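Local coordinates for protein citryl-spermidine/3,4-dihydroxybenzoyl-citryl-spermidine:spermidine ligase (Bacillus anthracis, PDB 3TO3) that catalyses the ATP-dependent condensation of spermidine with citryl-spermidine intermediates, a step in the biosynthesis of the siderophore petrobactin, at residues 297-302 / 459-464; 320-325 / 350-355; 408-413 / 528-533; 515-520 / 533-538. One frame throughout, in Å; residues are numbered along the deposited sequence.

Interactions 1 and 2 lie about 9 Å apart, centre to centre, and reach the same mixed sheet: strands 297-306 and 345-355 both pair with strand 367-371. They also touch directly, through His461 on Ala321 and Phe460 on Ser325. Interactions 3 and 4 form a second pair, about 10 Å apart between centres, and both use helix 532-547. About 28 Å separates the centres of interactions 1 and 4. Along the chain, segments 320-325 and 350-355 both fall between those of interaction 1, whereas interactions 3 and 4 alternate. Interaction 1 contributes to the ATP site, at the phosphates; interactions 2 to 4 are packing contacts, of which interaction 3 lies at the surface, about 34 Å from interaction 1 between centres.

Interaction 1: residues 297-302 / 459-464; sequences YVKVSL and DFHEGL. With ATP (adenosine-5'-triphosphate), chain E.
The imidazole of His461 has the end of Lys299 at its edge, near the ring plane, though NZ is modelled too close to the ring for that approach to be certain; CG of Glu462 lies 3.9 Å above one face, toward the rim. Lys299 and Glu462 belong to the nucleotide site of this IucA/IucC-family synthetase, and His461 lies beside it. Here a lysine from strand 297-306 reaches a loop that carries two acidic residues of the ATP pocket, Asp459 and Glu462. Lys299 leaves the strand with CG anti to the backbone N (chi1 180°) and stays extended to its tip, which carries the ammonium across to residues 459-462. There NZ forms a salt bridge with Asp459 OD1 at 2.8 Å and a weaker one with Glu462 OE2 at 3.3 Å, giving a three-residue network. Glu462 is poorly ordered.

Asp459 OD1 has a second salt-bridge partner in Arg371, and Asp459 also belongs to the magnesium site with Gln441 and Asn442. Ser283, Arg285, Arg311 and Tyr391 supply hydrogen bonds to the nucleotide. The charge of the Lys299 ammonium probably helps to offset the acids and phosphate crowded around it. Subject to the same doubt about its position, Lys299 NZ donates a hydrogen bond to O2B of ATP at 2.8 Å.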
# COMPACT_ATOMS: atom_id res chain seq x y z
N TYR B 297 2.21 -27.83 11.26
CA TYR B 297 2.02 -26.65 10.46
C TYR B 297 2.60 -25.45 11.18
O TYR B 297 2.76 -25.45 12.41
CB TYR B 297 0.52 -26.35 10.23
CG TYR B 297 -0.33 -27.51 9.76
CD1 TYR B 297 -0.33 -27.93 8.44
CD2 TYR B 297 -1.18 -28.17 10.67
CE1 TYR B 297 -1.14 -29.01 8.01
CE2 TYR B 297 -1.98 -29.22 10.28
CZ TYR B 297 -1.97 -29.65 8.95
OH TYR B 297 -2.79 -30.70 8.60
N VAL B 298 2.87 -24.41 10.40
CA VAL B 298 3.36 -23.14 10.89
C VAL B 298 2.35 -22.08 10.47
O VAL B 298 1.99 -21.97 9.27
CB VAL B 298 4.74 -22.87 10.28
CG1 VAL B 298 5.42 -21.84 11.03
CG2 VAL B 298 5.56 -24.11 10.41
N LYS B 299 1.86 -21.34 11.45
CA LYS B 299 0.99 -20.21 11.16
C LYS B 299 1.79 -18.96 11.47
O LYS B 299 2.19 -18.74 12.64
CB LYS B 299 -0.31 -20.27 11.97
CG LYS B 299 -1.27 -19.11 11.73
CD LYS B 299 -2.61 -19.34 12.42
CE LYS B 299 -3.69 -18.43 11.87
NZ LYS B 299 -4.99 -18.59 12.61
N VAL B 300 2.04 -18.15 10.44
CA VAL B 300 2.98 -17.05 10.60
C VAL B 300 2.38 -15.72 10.20
O VAL B 300 1.37 -15.67 9.50
CB VAL B 300 4.27 -17.29 9.81
CG1 VAL B 300 5.01 -18.47 10.37
CG2 VAL B 300 3.96 -17.54 8.32
N SER B 301 2.98 -14.64 10.69
CA SER B 301 2.49 -13.29 10.39
C SER B 301 2.58 -13.00 8.88
O SER B 301 3.56 -13.34 8.23
CB SER B 301 3.34 -12.28 11.15
OG SER B 301 2.99 -12.29 12.52
N LEU B 302 1.55 -12.38 8.32
CA LEU B 302 1.66 -11.93 6.94
C LEU B 302 1.01 -10.58 6.80
O LEU B 302 -0.18 -10.44 7.07
CB LEU B 302 0.99 -12.95 6.04
CG LEU B 302 1.30 -12.95 4.56
CD1 LEU B 302 2.79 -13.19 4.27
CD2 LEU B 302 0.39 -14.00 3.89
N ASP B 459 -7.83 -23.64 14.59
CA ASP B 459 -7.89 -22.19 14.82
C ASP B 459 -8.69 -21.75 16.04
O ASP B 459 -9.78 -21.19 15.91
CB ASP B 459 -8.38 -21.46 13.56
CG ASP B 459 -7.32 -21.38 12.47
OD1 ASP B 459 -6.12 -21.19 12.81
OD2 ASP B 459 -7.67 -21.53 11.28
N PHE B 460 -8.18 -22.08 17.23
CA PHE B 460 -8.69 -21.65 18.55
C PHE B 460 -8.22 -20.28 19.05
O PHE B 460 -8.95 -19.57 19.74
CB PHE B 460 -8.35 -22.73 19.59
CG PHE B 460 -8.59 -24.11 19.08
CD1 PHE B 460 -9.82 -24.42 18.51
CD2 PHE B 460 -7.58 -25.07 19.08
CE1 PHE B 460 -10.05 -25.70 18.01
CE2 PHE B 460 -7.81 -26.33 18.56
CZ PHE B 460 -9.04 -26.65 18.02
N HIS B 461 -6.99 -19.93 18.73
CA HIS B 461 -6.36 -18.85 19.42
C HIS B 461 -7.10 -17.52 19.24
O HIS B 461 -7.18 -16.72 20.18
CB HIS B 461 -4.89 -18.75 19.00
CG HIS B 461 -4.70 -18.23 17.62
ND1 HIS B 461 -4.84 -19.02 16.49
CD2 HIS B 461 -4.41 -16.98 17.17
CE1 HIS B 461 -4.63 -18.29 15.41
NE2 HIS B 461 -4.37 -17.05 15.80
N GLU B 462 -7.56 -17.23 18.04
CA GLU B 462 -8.36 -16.02 17.79
C GLU B 462 -9.87 -16.08 18.06
O GLU B 462 -10.43 -15.17 18.67
CB GLU B 462 -8.11 -15.50 16.37
CG GLU B 462 -8.26 -16.58 15.29
CD GLU B 462 -7.76 -16.12 13.92
OE1 GLU B 462 -7.31 -14.95 13.82
OE2 GLU B 462 -7.83 -16.93 12.96
N GLY B 463 -10.51 -17.16 17.61
CA GLY B 463 -11.96 -17.22 17.50
C GLY B 463 -12.86 -17.53 18.69
O GLY B 463 -13.95 -16.98 18.85
N LEU B 464 -12.38 -18.43 19.54
CA LEU B 464 -13.14 -18.99 20.64
C LEU B 464 -13.84 -17.99 21.59
O LEU B 464 -13.26 -16.99 22.03
CB LEU B 464 -12.20 -19.90 21.41
CG LEU B 464 -12.61 -20.57 22.69
CD1 LEU B 464 -11.75 -21.81 22.85
CD2 LEU B 464 -12.43 -19.62 23.85
PB ATP E . -6.46 -18.46 9.37
O1B ATP E . -5.09 -18.06 8.89
O2B ATP E . -6.80 -17.69 10.62
O3B ATP E . -6.49 -20.01 9.63
PA ATP E . -7.82 -16.74 7.76
O1A ATP E . -6.58 -15.89 7.95
O2A ATP E . -9.03 -16.17 8.49
O3A ATP E . -7.55 -18.18 8.29
O5' ATP E . -8.11 -16.80 6.22
C5' ATP E . -8.72 -17.90 5.66
C4' ATP E . -9.29 -17.73 4.37
O4' ATP E . -10.28 -18.78 4.11
C3' ATP E . -10.03 -16.45 4.29
O3' ATP E . -9.50 -15.66 3.30
C2' ATP E . -11.42 -16.83 3.98
O2' ATP E . -12.00 -15.92 3.14
C1' ATP E . -11.25 -18.15 3.33
N9 ATP E . -12.44 -18.94 3.19
C8 ATP E . -12.84 -19.50 2.04
N7 ATP E . -13.99 -20.17 2.28
C5 ATP E . -14.31 -20.04 3.59
C6 ATP E . -15.37 -20.52 4.37
N6 ATP E . -16.39 -21.32 3.76
N1 ATP E . -15.41 -20.21 5.69
C2 ATP E . -14.45 -19.45 6.24
N3 ATP E . -13.41 -18.97 5.52
C4 ATP E . -13.31 -19.25 4.19

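Interaction 2: residues 320-325 / 350-355; sequences SAPAIS and FSSVMY
A helix laid against a strand of the mixed sheet forms this contact: helix 315-333 presents Pro322 to the start of segment 350-355, part of strand 345-355. The local axes run nearly antiparallel, at 168°, and approach to 6.8 Å, while the CA atoms of Pro322 and Phe350 are 4.7 Å apart. At this approach the pyrrolidine ring of Pro322 bears directly on the strand. Its CB rests near the backbone O of Phe350 at 3.9 Å, its CG lies 3.8 Å from Ser351 CA, and its CD comes within 3.4 Å of Ser352 OG.

Ser352 turns its hydroxyl between its own backbone N and carbonyl carbon (chi1 72°), which places OG beside the CG and CD edge of the proline. The polar demand of that hydroxyl is met by a hydrogen bond with Val318 O, one turn before Pro322 on helix 315-333. A second tie joins the two elements at Ser325, whose OG hydrogen-bonds with Glu349 N just before the strand segment. Phe350 and Ser351 start away from helix 315-333, and their side chains touch helix 208-219, Phe350 on Ile210 and Ile214 and Ser351 on Tyr211. The arrangement is that of alpha/beta packing, with helices 315-333 and 208-219 contacting strand 345-355.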
# COMPACT_ATOMS: atom_id res chain seq x y z
N SER B 320 -1.48 -16.59 24.24
CA SER B 320 -2.40 -17.48 24.93
C SER B 320 -2.71 -18.77 24.14
O SER B 320 -3.51 -19.61 24.58
CB SER B 320 -3.68 -16.75 25.31
OG SER B 320 -4.29 -16.24 24.14
N ALA B 321 -2.07 -18.96 22.99
CA ALA B 321 -2.47 -20.06 22.15
C ALA B 321 -2.16 -21.42 22.78
O ALA B 321 -3.06 -22.26 22.88
CB ALA B 321 -1.89 -19.95 20.74
N PRO B 322 -0.90 -21.65 23.20
CA PRO B 322 -0.62 -22.97 23.80
C PRO B 322 -1.52 -23.26 25.00
O PRO B 322 -2.00 -24.37 25.12
CB PRO B 322 0.85 -22.88 24.17
CG PRO B 322 1.42 -21.85 23.15
CD PRO B 322 0.31 -20.84 23.04
N ALA B 323 -1.86 -22.25 25.79
CA ALA B 323 -2.71 -22.49 26.97
C ALA B 323 -4.15 -22.77 26.63
O ALA B 323 -4.82 -23.54 27.31
CB ALA B 323 -2.64 -21.32 27.96
N ILE B 324 -4.65 -22.13 25.56
CA ILE B 324 -6.00 -22.41 25.14
C ILE B 324 -6.09 -23.86 24.63
O ILE B 324 -7.05 -24.58 24.93
CB ILE B 324 -6.49 -21.41 24.08
CG1 ILE B 324 -6.71 -20.04 24.72
CG2 ILE B 324 -7.80 -21.90 23.43
CD1 ILE B 324 -7.14 -18.95 23.70
N SER B 325 -5.06 -24.32 23.92
CA SER B 325 -5.15 -25.68 23.37
C SER B 325 -5.06 -26.74 24.48
O SER B 325 -5.78 -27.73 24.43
CB SER B 325 -4.13 -25.91 22.25
OG SER B 325 -4.50 -25.19 21.09
N PHE B 350 0.32 -25.96 19.79
CA PHE B 350 0.98 -26.44 20.99
C PHE B 350 2.21 -25.62 21.37
O PHE B 350 2.82 -25.81 22.42
CB PHE B 350 1.31 -27.95 20.89
CG PHE B 350 2.24 -28.28 19.77
CD1 PHE B 350 1.74 -28.59 18.51
CD2 PHE B 350 3.61 -28.23 19.95
CE1 PHE B 350 2.58 -28.87 17.47
CE2 PHE B 350 4.46 -28.50 18.91
CZ PHE B 350 3.94 -28.83 17.65
N SER B 351 2.56 -24.68 20.50
CA SER B 351 3.70 -23.83 20.78
C SER B 351 3.57 -22.51 20.02
O SER B 351 2.89 -22.45 18.98
CB SER B 351 4.96 -24.57 20.38
OG SER B 351 6.08 -23.90 20.85
N SER B 352 4.18 -21.45 20.54
CA SER B 352 4.08 -20.16 19.87
C SER B 352 5.23 -19.29 20.31
O SER B 352 5.78 -19.52 21.34
CB SER B 352 2.77 -19.47 20.19
OG SER B 352 2.80 -19.02 21.52
N VAL B 353 5.59 -18.32 19.49
CA VAL B 353 6.69 -17.43 19.82
C VAL B 353 6.48 -16.16 19.03
O VAL B 353 5.88 -16.19 17.97
CB VAL B 353 8.04 -18.05 19.42
CG1 VAL B 353 8.14 -18.16 17.91
CG2 VAL B 353 9.19 -17.25 20.01
N MSE B 354 6.99 -15.05 19.54
CA MSE B 354 6.85 -13.78 18.85
C MSE B 354 7.89 -12.71 19.26
O MSE B 354 8.52 -12.78 20.31
CB MSE B 354 5.49 -13.21 19.15
CG MSE B 354 5.52 -12.63 20.53
SE MSE B 354 3.77 -12.16 21.13
CE MSE B 354 3.55 -13.54 22.50
N TYR B 355 8.03 -11.71 18.40
CA TYR B 355 8.88 -10.58 18.67
C TYR B 355 7.97 -9.37 18.55
O TYR B 355 7.42 -9.11 17.49
CB TYR B 355 9.98 -10.52 17.62
CG TYR B 355 10.95 -9.37 17.78
CD1 TYR B 355 12.10 -9.51 18.55
CD2 TYR B 355 10.73 -8.15 17.14
CE1 TYR B 355 13.02 -8.47 18.68
CE2 TYR B 355 11.65 -7.12 17.24
CZ TYR B 355 12.78 -7.28 18.02
OH TYR B 355 13.70 -6.25 18.12

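Interaction 3: residues 408-413 / 528-533; sequences YGIENW and YEWKEE. With EDO (1,2-ethanediol), chain H.
Ile410 touches both aromatic residues of the opposite segment, one with each branch. Its CG2 methyl lies over a face of the Trp530 indole in a CH-pi contact, 4.0 Å from the centroid of the six-membered ring and 19° off the ring normal. Its CD1 reaches Tyr528 CB at 3.7 Å, so the tyrosine is met at the root of its side chain. The division follows from chi1 of -68°, which sets CG1 beside the backbone N and CG2 anti to it. Glu411 adds an aliphatic contact, CB to Trp530 CH2 at 3.6 Å, obliquely to the ring. The opposite face of the indole is met by C2 of a 1,2-ethanediol molecule, probably from the crystallisation liquor.

In the next shell, polar groups anchor these side chains. Tyr528 OH hydrogen-bonds with Asp402 OD1, and Glu411 OE1 forms a salt bridge with Arg415, one turn further along its helix. Gly409, with positive phi (87°), is the N-cap of helix 410-432, and its O accepts a bond from Trp413 N at 3.1 Å. The backbone of Trp530 is tied back to Leu524.

The contact therefore joins the start of helix 410-432 to the linker between helices 502-528 and 532-547. Leu405 of helix 402-408 touches Ile410 and Tyr528, while Ile538 of helix 532-547 packs against Glu411 and Trp530.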
# COMPACT_ATOMS: atom_id res chain seq x y z
N TYR B 408 -23.75 -43.32 -0.99
CA TYR B 408 -24.46 -43.55 0.26
C TYR B 408 -25.91 -43.11 0.32
O TYR B 408 -26.65 -43.50 1.24
CB TYR B 408 -23.71 -42.91 1.42
CG TYR B 408 -22.30 -43.39 1.49
CD1 TYR B 408 -21.26 -42.62 1.01
CD2 TYR B 408 -22.01 -44.64 2.02
CE1 TYR B 408 -19.95 -43.07 1.07
CE2 TYR B 408 -20.72 -45.11 2.09
CZ TYR B 408 -19.68 -44.33 1.61
OH TYR B 408 -18.39 -44.82 1.67
N GLY B 409 -26.34 -42.35 -0.68
CA GLY B 409 -27.66 -41.74 -0.62
C GLY B 409 -27.56 -40.41 0.12
O GLY B 409 -26.73 -40.25 1.00
N ILE B 410 -28.41 -39.47 -0.23
CA ILE B 410 -28.29 -38.12 0.27
C ILE B 410 -28.71 -38.01 1.71
O ILE B 410 -27.97 -37.47 2.54
CB ILE B 410 -29.13 -37.14 -0.57
CG1 ILE B 410 -28.55 -37.01 -1.97
CG2 ILE B 410 -29.20 -35.78 0.08
CD1 ILE B 410 -29.25 -35.94 -2.82
N GLU B 411 -29.90 -38.52 2.01
CA GLU B 411 -30.39 -38.43 3.37
C GLU B 411 -29.44 -39.16 4.31
O GLU B 411 -29.10 -38.64 5.36
CB GLU B 411 -31.81 -38.97 3.51
CG GLU B 411 -32.36 -38.79 4.93
CD GLU B 411 -33.75 -39.40 5.15
OE1 GLU B 411 -34.09 -39.64 6.32
OE2 GLU B 411 -34.50 -39.63 4.17
N ASN B 412 -28.98 -40.35 3.94
CA ASN B 412 -28.06 -41.07 4.83
C ASN B 412 -26.76 -40.34 5.04
O ASN B 412 -26.21 -40.36 6.14
CB ASN B 412 -27.75 -42.48 4.34
CG ASN B 412 -28.96 -43.34 4.27
OD1 ASN B 412 -29.95 -43.09 4.97
ND2 ASN B 412 -28.92 -44.36 3.41
N TRP B 413 -26.24 -39.73 3.98
CA TRP B 413 -24.96 -39.06 4.07
C TRP B 413 -25.11 -37.82 4.95
O TRP B 413 -24.29 -37.55 5.81
CB TRP B 413 -24.45 -38.68 2.67
CG TRP B 413 -23.04 -38.16 2.67
CD1 TRP B 413 -21.89 -38.89 2.58
CD2 TRP B 413 -22.64 -36.79 2.79
NE1 TRP B 413 -20.80 -38.07 2.62
CE2 TRP B 413 -21.23 -36.77 2.74
CE3 TRP B 413 -23.34 -35.58 2.91
CZ2 TRP B 413 -20.49 -35.58 2.83
CZ3 TRP B 413 -22.63 -34.41 2.99
CH2 TRP B 413 -21.21 -34.42 2.95
N TYR B 528 -29.57 -31.14 -6.46
CA TYR B 528 -30.34 -32.35 -6.28
C TYR B 528 -31.84 -32.23 -6.03
O TYR B 528 -32.51 -33.24 -5.82
CB TYR B 528 -29.64 -33.29 -5.30
CG TYR B 528 -28.15 -33.44 -5.61
CD1 TYR B 528 -27.73 -34.27 -6.63
CD2 TYR B 528 -27.19 -32.73 -4.92
CE1 TYR B 528 -26.38 -34.41 -6.94
CE2 TYR B 528 -25.82 -32.86 -5.22
CZ TYR B 528 -25.44 -33.71 -6.23
OH TYR B 528 -24.11 -33.88 -6.57
N GLU B 529 -32.36 -31.01 -5.95
CA GLU B 529 -33.79 -30.85 -5.63
C GLU B 529 -34.12 -31.38 -4.24
O GLU B 529 -35.25 -31.77 -3.97
CB GLU B 529 -34.69 -31.59 -6.62
CG GLU B 529 -34.28 -31.48 -8.07
CD GLU B 529 -34.12 -30.04 -8.49
OE1 GLU B 529 -35.14 -29.31 -8.52
OE2 GLU B 529 -32.97 -29.64 -8.80
N TRP B 530 -33.13 -31.41 -3.36
CA TRP B 530 -33.39 -31.68 -1.96
C TRP B 530 -33.86 -30.35 -1.35
O TRP B 530 -33.15 -29.33 -1.38
CB TRP B 530 -32.11 -32.18 -1.27
CG TRP B 530 -32.35 -32.72 0.07
CD1 TRP B 530 -32.25 -32.06 1.26
CD2 TRP B 530 -32.73 -34.05 0.38
NE1 TRP B 530 -32.55 -32.90 2.30
CE2 TRP B 530 -32.85 -34.13 1.78
CE3 TRP B 530 -32.97 -35.18 -0.39
CZ2 TRP B 530 -33.22 -35.30 2.43
CZ3 TRP B 530 -33.34 -36.34 0.26
CH2 TRP B 530 -33.46 -36.39 1.65
N LYS B 531 -35.08 -30.37 -0.83
CA LYS B 531 -35.73 -29.18 -0.34
C LYS B 531 -35.05 -28.70 0.93
O LYS B 531 -34.59 -29.50 1.74
CB LYS B 531 -37.22 -29.45 -0.08
CG LYS B 531 -38.14 -29.28 -1.31
CD LYS B 531 -39.55 -29.85 -1.07
CE LYS B 531 -40.36 -29.08 -0.01
NZ LYS B 531 -40.80 -27.72 -0.48
N GLU B 532 -34.99 -27.38 1.07
CA GLU B 532 -34.34 -26.76 2.22
C GLU B 532 -35.07 -27.13 3.50
O GLU B 532 -34.42 -27.40 4.52
CB GLU B 532 -34.23 -25.25 2.05
CG GLU B 532 -33.13 -24.77 1.05
CD GLU B 532 -33.36 -23.32 0.62
OE1 GLU B 532 -33.04 -22.44 1.44
OE2 GLU B 532 -33.91 -23.03 -0.48
N GLU B 533 -36.41 -27.16 3.43
CA GLU B 533 -37.25 -27.62 4.54
C GLU B 533 -36.84 -29.01 5.05
O GLU B 533 -36.67 -29.19 6.26
CB GLU B 533 -38.75 -27.63 4.15
CG GLU B 533 -39.29 -26.27 3.72
CD GLU B 533 -38.94 -25.90 2.25
OE1 GLU B 533 -37.87 -26.32 1.74
OE2 GLU B 533 -39.75 -25.20 1.61
C1 EDO H . -37.99 -33.55 -0.68
O1 EDO H . -37.79 -32.16 -0.55
C2 EDO H . -36.62 -34.20 -0.57
O2 EDO H . -36.65 -35.35 -1.43

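Interaction 4: residues 515-520 / 533-538; sequences FNVGEL and ESFWMI. With EDO (1,2-ethanediol), chain H.
Phe535 meets Val517, and Trp536 meets Gly518, as the two aromatic residues project from neighbouring positions of helix 532-547 with differently turned rings. Phe535 points into the contact and brings its far end to Val517. The CG1 methyl of Val517 stands in the plane of the phenyl ring, at its edge, 3.8 Å from CZ, and Val517 O lies obliquely to the same ring, 3.6 Å from CZ. Leu520 adds a looser apolar contact, CG to Phe535 CE1 at 4.3 Å. Trp536 instead directs an indole edge at the backbone of Gly518, whose CA is 4.0 Å from CZ2.

CD2 of Phe535 lies 3.6 Å above the Trp536 plane, over its centre, so an edge atom of the steeply inclined phenyl ring sits over the indole face. Their first torsions part them: in Phe535 CG is anti to the backbone N (chi1 -178°), whereas in Trp536 CG sits beside its own backbone N (chi1 -64°). The polar end of this indole is satisfied by a hydrogen bond from NE1 to Thr77 OG1, which probably helps to fix the rotation of the indole, and Phe513 packs edge-to-face with it.

The local axes stay 11.3 Å apart and run at 128°, a separation that the two aromatic side chains span. Helices 502-528 and 532-547 are consecutive in the chain; helix 410-432 packs on both through Ile422, Leu417 and Leu414, while Pro591 and Leu592 of helix 591-600 contact Trp536.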
# COMPACT_ATOMS: atom_id res chain seq x y z
N PHE B 515 -23.52 -19.12 8.04
CA PHE B 515 -22.38 -18.89 7.12
C PHE B 515 -21.65 -20.15 6.67
O PHE B 515 -20.71 -20.06 5.90
CB PHE B 515 -21.33 -17.92 7.71
CG PHE B 515 -21.83 -16.52 7.87
CD1 PHE B 515 -22.24 -15.79 6.76
CD2 PHE B 515 -21.90 -15.93 9.14
CE1 PHE B 515 -22.73 -14.49 6.91
CE2 PHE B 515 -22.38 -14.62 9.30
CZ PHE B 515 -22.79 -13.90 8.19
N ASN B 516 -22.02 -21.31 7.19
CA ASN B 516 -21.28 -22.50 6.86
C ASN B 516 -22.17 -23.69 6.40
O ASN B 516 -22.30 -23.92 5.21
CB ASN B 516 -20.44 -22.83 8.08
CG ASN B 516 -19.68 -24.10 7.95
OD1 ASN B 516 -19.42 -24.56 6.85
ND2 ASN B 516 -19.31 -24.67 9.09
N VAL B 517 -22.87 -24.33 7.33
CA VAL B 517 -23.60 -25.56 7.03
C VAL B 517 -24.77 -25.26 6.10
O VAL B 517 -25.20 -26.11 5.36
CB VAL B 517 -24.09 -26.28 8.34
CG1 VAL B 517 -25.17 -27.25 8.06
CG2 VAL B 517 -22.94 -26.99 9.05
N GLY B 518 -25.23 -24.02 6.14
CA GLY B 518 -26.33 -23.57 5.31
C GLY B 518 -25.98 -23.56 3.83
O GLY B 518 -26.85 -23.76 3.00
N GLU B 519 -24.71 -23.33 3.51
CA GLU B 519 -24.27 -23.33 2.11
C GLU B 519 -24.48 -24.71 1.49
O GLU B 519 -24.83 -24.81 0.32
CB GLU B 519 -22.80 -22.95 2.00
CG GLU B 519 -22.50 -21.52 2.44
CD GLU B 519 -22.99 -20.44 1.46
OE1 GLU B 519 -23.09 -19.26 1.91
OE2 GLU B 519 -23.26 -20.74 0.26
N LEU B 520 -24.25 -25.76 2.27
CA LEU B 520 -24.54 -27.12 1.79
C LEU B 520 -26.04 -27.31 1.44
O LEU B 520 -26.36 -27.88 0.41
CB LEU B 520 -24.10 -28.17 2.83
CG LEU B 520 -24.23 -29.65 2.48
CD1 LEU B 520 -23.38 -30.03 1.21
CD2 LEU B 520 -23.86 -30.50 3.68
N GLU B 533 -36.41 -27.16 3.43
CA GLU B 533 -37.25 -27.62 4.54
C GLU B 533 -36.84 -29.01 5.05
O GLU B 533 -36.67 -29.19 6.26
CB GLU B 533 -38.75 -27.63 4.15
CG GLU B 533 -39.29 -26.27 3.72
CD GLU B 533 -38.94 -25.90 2.25
OE1 GLU B 533 -37.87 -26.32 1.74
OE2 GLU B 533 -39.75 -25.20 1.61
N SER B 534 -36.67 -29.97 4.14
CA SER B 534 -36.21 -31.32 4.51
C SER B 534 -34.82 -31.28 5.15
O SER B 534 -34.56 -31.97 6.15
CB SER B 534 -36.17 -32.27 3.31
OG SER B 534 -37.42 -32.33 2.69
N PHE B 535 -33.91 -30.51 4.57
CA PHE B 535 -32.57 -30.35 5.13
C PHE B 535 -32.69 -29.94 6.61
O PHE B 535 -32.14 -30.60 7.48
CB PHE B 535 -31.78 -29.31 4.32
CG PHE B 535 -30.38 -29.09 4.79
CD1 PHE B 535 -29.30 -29.65 4.10
CD2 PHE B 535 -30.12 -28.30 5.90
CE1 PHE B 535 -27.98 -29.45 4.52
CE2 PHE B 535 -28.81 -28.09 6.35
CZ PHE B 535 -27.74 -28.65 5.65
N TRP B 536 -33.44 -28.87 6.88
CA TRP B 536 -33.51 -28.37 8.25
C TRP B 536 -34.30 -29.29 9.18
O TRP B 536 -34.01 -29.36 10.39
CB TRP B 536 -33.98 -26.89 8.31
CG TRP B 536 -32.94 -26.01 7.64
CD1 TRP B 536 -33.04 -25.40 6.41
CD2 TRP B 536 -31.62 -25.73 8.11
NE1 TRP B 536 -31.87 -24.74 6.12
CE2 TRP B 536 -30.99 -24.92 7.15
CE3 TRP B 536 -30.92 -26.06 9.28
CZ2 TRP B 536 -29.69 -24.45 7.32
CZ3 TRP B 536 -29.62 -25.60 9.43
CH2 TRP B 536 -29.03 -24.79 8.47
N MSE B 537 -35.26 -30.02 8.64
CA MSE B 537 -35.98 -30.98 9.45
C MSE B 537 -35.09 -32.16 9.85
O MSE B 537 -35.38 -32.84 10.82
CB MSE B 537 -37.25 -31.46 8.75
CG MSE B 537 -38.37 -30.41 8.73
SE MSE B 537 -40.11 -31.14 8.18
CE MSE B 537 -39.79 -31.38 6.28
N ILE B 538 -34.03 -32.42 9.10
CA ILE B 538 -33.09 -33.46 9.48
C ILE B 538 -32.17 -32.96 10.55
O ILE B 538 -31.82 -33.68 11.48
CB ILE B 538 -32.28 -33.97 8.29
CG1 ILE B 538 -33.15 -34.94 7.47
CG2 ILE B 538 -31.01 -34.65 8.79
CD1 ILE B 538 -32.56 -35.33 6.16
C1 EDO H . -37.99 -33.55 -0.68
O1 EDO H . -37.79 -32.16 -0.55
C2 EDO H . -36.62 -34.20 -0.57
O2 EDO H . -36.65 -35.35 -1.43